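Local structure of uncharacterized protein (3D3Y) at residues Lys150-Tyr162 with Glu248-Asn262. The protein is of unknown function but belongs to the M16 peptidase family, carries a domain of the inactive type and is predicted to bind a metal ion. Numbering follows the deposited sequence.
With ACT (acetate ion), chain C.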
# COMPACT_ATOMS: atom_id res chain seq x y z
N LYS A 150 16.55 4.15 9.89
CA LYS A 150 16.34 3.34 11.09
C LYS A 150 14.90 3.32 11.62
O LYS A 150 14.49 2.34 12.26
CB LYS A 150 17.33 3.71 12.19
CG LYS A 150 18.79 3.44 11.80
CD LYS A 150 18.96 2.03 11.28
CE LYS A 150 20.41 1.81 10.83
NZ LYS A 150 20.55 0.51 10.14
N GLN A 151 14.16 4.39 11.37
CA GLN A 151 12.73 4.40 11.68
C GLN A 151 11.99 3.36 10.84
O GLN A 151 11.21 2.59 11.38
CB GLN A 151 12.12 5.81 11.55
CG GLN A 151 10.55 5.85 11.43
CD GLN A 151 9.94 7.19 11.86
OE1 GLN A 151 10.64 8.20 12.01
NE2 GLN A 151 8.63 7.20 12.07
N THR A 152 12.25 3.35 9.53
CA THR A 152 11.65 2.40 8.62
C THR A 152 12.09 0.99 9.00
O THR A 152 11.25 0.11 9.10
CB THR A 152 12.00 2.71 7.13
OG1 THR A 152 11.65 4.06 6.84
CG2 THR A 152 11.21 1.81 6.18
N TYR A 153 13.38 0.79 9.24
CA TYR A 153 13.87 -0.51 9.64
C TYR A 153 13.11 -1.06 10.88
O TYR A 153 12.65 -2.21 10.89
CB TYR A 153 15.38 -0.49 9.91
CG TYR A 153 15.86 -1.84 10.39
CD1 TYR A 153 15.97 -2.91 9.50
CD2 TYR A 153 16.13 -2.08 11.73
CE1 TYR A 153 16.37 -4.17 9.94
CE2 TYR A 153 16.53 -3.33 12.18
CZ TYR A 153 16.64 -4.37 11.27
OH TYR A 153 17.04 -5.62 11.69
N ALA A 154 13.01 -0.23 11.92
CA ALA A 154 12.39 -0.62 13.17
C ALA A 154 10.90 -0.90 13.00
O ALA A 154 10.34 -1.74 13.71
CB ALA A 154 12.62 0.43 14.23
N SER A 155 10.26 -0.23 12.04
CA SER A 155 8.84 -0.47 11.73
C SER A 155 8.65 -1.83 11.07
O SER A 155 7.77 -2.59 11.41
CB SER A 155 8.29 0.60 10.79
OG SER A 155 6.90 0.33 10.56
N LEU A 156 9.49 -2.11 10.09
CA LEU A 156 9.50 -3.42 9.45
C LEU A 156 9.83 -4.55 10.44
O LEU A 156 9.23 -5.64 10.37
CB LEU A 156 10.48 -3.42 8.28
CG LEU A 156 10.12 -2.46 7.14
CD1 LEU A 156 11.36 -2.27 6.30
CD2 LEU A 156 8.95 -2.99 6.31
N ALA A 157 10.77 -4.31 11.34
CA ALA A 157 11.16 -5.31 12.32
C ALA A 157 10.02 -5.57 13.30
O ALA A 157 9.80 -6.71 13.72
CB ALA A 157 12.42 -4.89 13.09
N LEU A 158 9.30 -4.51 13.67
CA LEU A 158 8.13 -4.68 14.52
C LEU A 158 7.12 -5.58 13.81
O LEU A 158 6.58 -6.50 14.40
CB LEU A 158 7.49 -3.32 14.84
CG LEU A 158 6.16 -3.36 15.61
CD1 LEU A 158 6.42 -3.83 17.03
CD2 LEU A 158 5.54 -1.97 15.58
N GLN A 159 6.85 -5.27 12.55
CA GLN A 159 5.93 -6.09 11.76
C GLN A 159 6.34 -7.57 11.68
O GLN A 159 5.47 -8.47 11.78
CB GLN A 159 5.69 -5.45 10.39
CG GLN A 159 4.80 -4.20 10.52
CD GLN A 159 4.40 -3.57 9.19
OE1 GLN A 159 4.15 -4.26 8.20
NE2 GLN A 159 4.30 -2.25 9.18
N SER A 160 7.64 -7.84 11.54
CA SER A 160 8.14 -9.24 11.53
C SER A 160 7.80 -9.97 12.82
O SER A 160 7.51 -11.16 12.78
CB SER A 160 9.65 -9.33 11.33
OG SER A 160 9.98 -9.03 10.00
N VAL A 161 7.86 -9.26 13.95
CA VAL A 161 7.55 -9.84 15.25
C VAL A 161 6.05 -10.03 15.34
O VAL A 161 5.58 -11.14 15.62
CB VAL A 161 8.05 -8.98 16.43
CG1 VAL A 161 7.70 -9.66 17.77
CG2 VAL A 161 9.56 -8.81 16.33
N TYR A 162 5.30 -8.95 15.09
CA TYR A 162 3.82 -9.04 15.19
C TYR A 162 3.27 -10.18 14.33
O TYR A 162 2.43 -10.97 14.79
CB TYR A 162 3.13 -7.68 14.85
CG TYR A 162 1.61 -7.77 14.96
CD1 TYR A 162 0.97 -7.61 16.19
CD2 TYR A 162 0.81 -8.10 13.85
CE1 TYR A 162 -0.42 -7.72 16.31
CE2 TYR A 162 -0.59 -8.22 13.96
CZ TYR A 162 -1.19 -8.02 15.19
OH TYR A 162 -2.57 -8.14 15.33
N GLU A 248 17.20 -5.47 19.20
CA GLU A 248 18.41 -5.54 18.40
C GLU A 248 19.28 -4.35 18.77
O GLU A 248 18.77 -3.26 19.02
CB GLU A 248 18.10 -5.55 16.90
CG GLU A 248 17.28 -6.76 16.45
CD GLU A 248 17.01 -6.78 14.96
OE1 GLU A 248 17.63 -5.99 14.22
OE2 GLU A 248 16.15 -7.59 14.53
N ARG A 249 20.59 -4.57 18.80
CA ARG A 249 21.53 -3.50 19.08
C ARG A 249 22.28 -3.10 17.84
O ARG A 249 22.73 -3.97 17.07
CB ARG A 249 22.53 -3.94 20.14
CG ARG A 249 21.93 -4.18 21.52
CD ARG A 249 23.06 -4.25 22.57
NE ARG A 249 23.42 -2.90 23.04
CZ ARG A 249 23.21 -2.43 24.27
NH1 ARG A 249 22.64 -3.19 25.21
NH2 ARG A 249 23.56 -1.18 24.56
N GLU A 250 22.44 -1.78 17.65
CA GLU A 250 23.13 -1.22 16.49
C GLU A 250 23.76 0.07 16.96
O GLU A 250 23.35 0.66 17.97
CB GLU A 250 22.14 -0.86 15.36
CG GLU A 250 21.52 -2.02 14.58
CD GLU A 250 20.90 -1.55 13.26
OE1 GLU A 250 21.36 -0.50 12.74
OE2 GLU A 250 19.98 -2.24 12.74
N VAL A 251 24.74 0.53 16.20
CA VAL A 251 25.38 1.82 16.49
C VAL A 251 24.39 2.85 15.98
O VAL A 251 24.10 2.89 14.78
CB VAL A 251 26.71 1.97 15.78
CG1 VAL A 251 27.31 3.32 16.11
CG2 VAL A 251 27.72 0.84 16.20
N LEU A 252 23.85 3.67 16.88
CA LEU A 252 22.80 4.62 16.48
C LEU A 252 22.96 5.84 17.33
O LEU A 252 23.50 5.74 18.42
CB LEU A 252 21.41 4.04 16.76
CG LEU A 252 20.98 2.66 16.26
CD1 LEU A 252 19.78 2.15 17.05
CD2 LEU A 252 20.66 2.68 14.78
N ALA A 253 22.47 6.99 16.86
CA ALA A 253 22.43 8.18 17.71
C ALA A 253 21.10 8.32 18.46
O ALA A 253 20.96 9.22 19.29
CB ALA A 253 22.71 9.42 16.91
N GLN A 254 20.16 7.42 18.18
CA GLN A 254 18.81 7.47 18.74
C GLN A 254 18.23 6.05 18.68
O GLN A 254 18.31 5.40 17.64
CB GLN A 254 17.92 8.38 17.86
CG GLN A 254 16.57 8.70 18.45
CD GLN A 254 15.71 9.58 17.53
OE1 GLN A 254 14.82 9.10 16.85
NE2 GLN A 254 16.00 10.87 17.51
N SER A 255 17.66 5.58 19.79
CA SER A 255 17.04 4.23 19.81
C SER A 255 15.61 4.31 19.30
O SER A 255 15.01 5.38 19.30
CB SER A 255 17.05 3.65 21.22
OG SER A 255 18.39 3.47 21.67
N LYS A 256 15.07 3.19 18.85
CA LYS A 256 13.69 3.11 18.41
C LYS A 256 12.92 2.19 19.32
O LYS A 256 13.40 1.10 19.65
CB LYS A 256 13.59 2.59 16.97
CG LYS A 256 14.49 3.34 15.97
CD LYS A 256 14.14 4.81 15.92
CE LYS A 256 14.93 5.60 14.87
NZ LYS A 256 14.52 7.06 14.94
N LEU A 257 11.74 2.61 19.73
CA LEU A 257 10.91 1.72 20.54
C LEU A 257 9.50 1.69 19.96
O LEU A 257 8.78 2.70 19.99
CB LEU A 257 10.92 2.16 22.03
CG LEU A 257 10.00 1.38 22.99
CD1 LEU A 257 10.40 -0.15 23.05
CD2 LEU A 257 10.00 2.01 24.40
N ASN A 258 9.12 0.54 19.42
CA ASN A 258 7.85 0.40 18.71
C ASN A 258 6.96 -0.69 19.32
O ASN A 258 7.46 -1.69 19.87
CB ASN A 258 8.09 0.06 17.22
CG ASN A 258 8.89 1.13 16.49
OD1 ASN A 258 8.93 2.31 16.89
ND2 ASN A 258 9.54 0.72 15.39
N LEU A 259 5.65 -0.52 19.19
CA LEU A 259 4.67 -1.43 19.82
C LEU A 259 3.60 -1.73 18.80
O LEU A 259 3.15 -0.82 18.07
CB LEU A 259 3.99 -0.77 21.03
CG LEU A 259 4.76 -0.37 22.29
CD1 LEU A 259 5.59 0.91 22.06
CD2 LEU A 259 3.76 -0.13 23.37
N ALA A 260 3.16 -2.98 18.77
CA ALA A 260 2.10 -3.42 17.89
C ALA A 260 0.96 -4.02 18.69
O ALA A 260 1.17 -4.90 19.53
CB ALA A 260 2.63 -4.44 16.90
N TYR A 261 -0.25 -3.58 18.36
CA TYR A 261 -1.46 -4.02 19.02
C TYR A 261 -2.40 -4.66 18.03
O TYR A 261 -2.50 -4.19 16.90
CB TYR A 261 -2.20 -2.79 19.54
CG TYR A 261 -1.49 -1.92 20.54
CD1 TYR A 261 -1.75 -2.02 21.90
CD2 TYR A 261 -0.60 -0.93 20.11
CE1 TYR A 261 -1.10 -1.19 22.81
CE2 TYR A 261 0.03 -0.08 21.00
CZ TYR A 261 -0.24 -0.21 22.34
OH TYR A 261 0.39 0.65 23.21
N ASN A 262 -3.11 -5.71 18.45
CA ASN A 262 -4.19 -6.28 17.65
C ASN A 262 -5.44 -5.42 17.90
O ASN A 262 -5.80 -5.15 19.06
CB ASN A 262 -4.43 -7.74 18.07
CG ASN A 262 -5.52 -8.44 17.26
OD1 ASN A 262 -6.70 -8.18 17.43
ND2 ASN A 262 -5.12 -9.33 16.40
C ACT C . 20.48 6.14 22.75
O ACT C . 20.96 6.52 21.66
OXT ACT C . 19.62 5.24 22.72
CH3 ACT C . 20.92 6.74 24.02
O HOH W 1 9.69 2.93 13.47
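With CG anti to the backbone N in both Y153 (chi1 177°) and Y162, both tyrosines leave helix 150-162 on the side of the strands of 248-262 and end in polar contacts. The case illustrates how a helix can be fixed to a sheet by polar groups interleaved with a few apolar contacts. The Y153 hydroxyl donates to E248 OE1, 2.6 Å from OH; the oxygen lies in the plane of the ring, at its edge, and accepts through its syn lone pair, while ring and carboxylate planes are turned 57° apart. Two residues on from E248, E250 faces K150; the two side chains approach from opposite directions and join in a salt bridge, K150 NZ to E250 OE1 2.9 Å, again through the syn lone pair. A bend at chi2 lays the lysine chain against L252, its CG 3.6 Å from L252 CD2.

Strand 255-262 lies closer, its axis 8.6 Å from that of the helix and inclined at 37°. At this closer strand A154 CB rests 3.6 Å from K256 CB, and A260 CB is shared by L158 and Y162. Between them N258 is held at both ends of its amide: ND2 gives a weak bond to A154 O and also donates to a water that itself donates to Q151 O, while OD1 accepts from T319 N. L158 CD2 packs 3.6 Å from N258 CB. At the far end N262 ND2 reaches Y162 OH at 3.0 Å, a weak bond, and R240 adds a cation-pi contact to the same tyrosine. Helix 326-341 touches L257 and L259, which point away from helix 150-162, so the sheet is sandwiched between helices, a layered alpha/beta packing consistent with an M16-type fold.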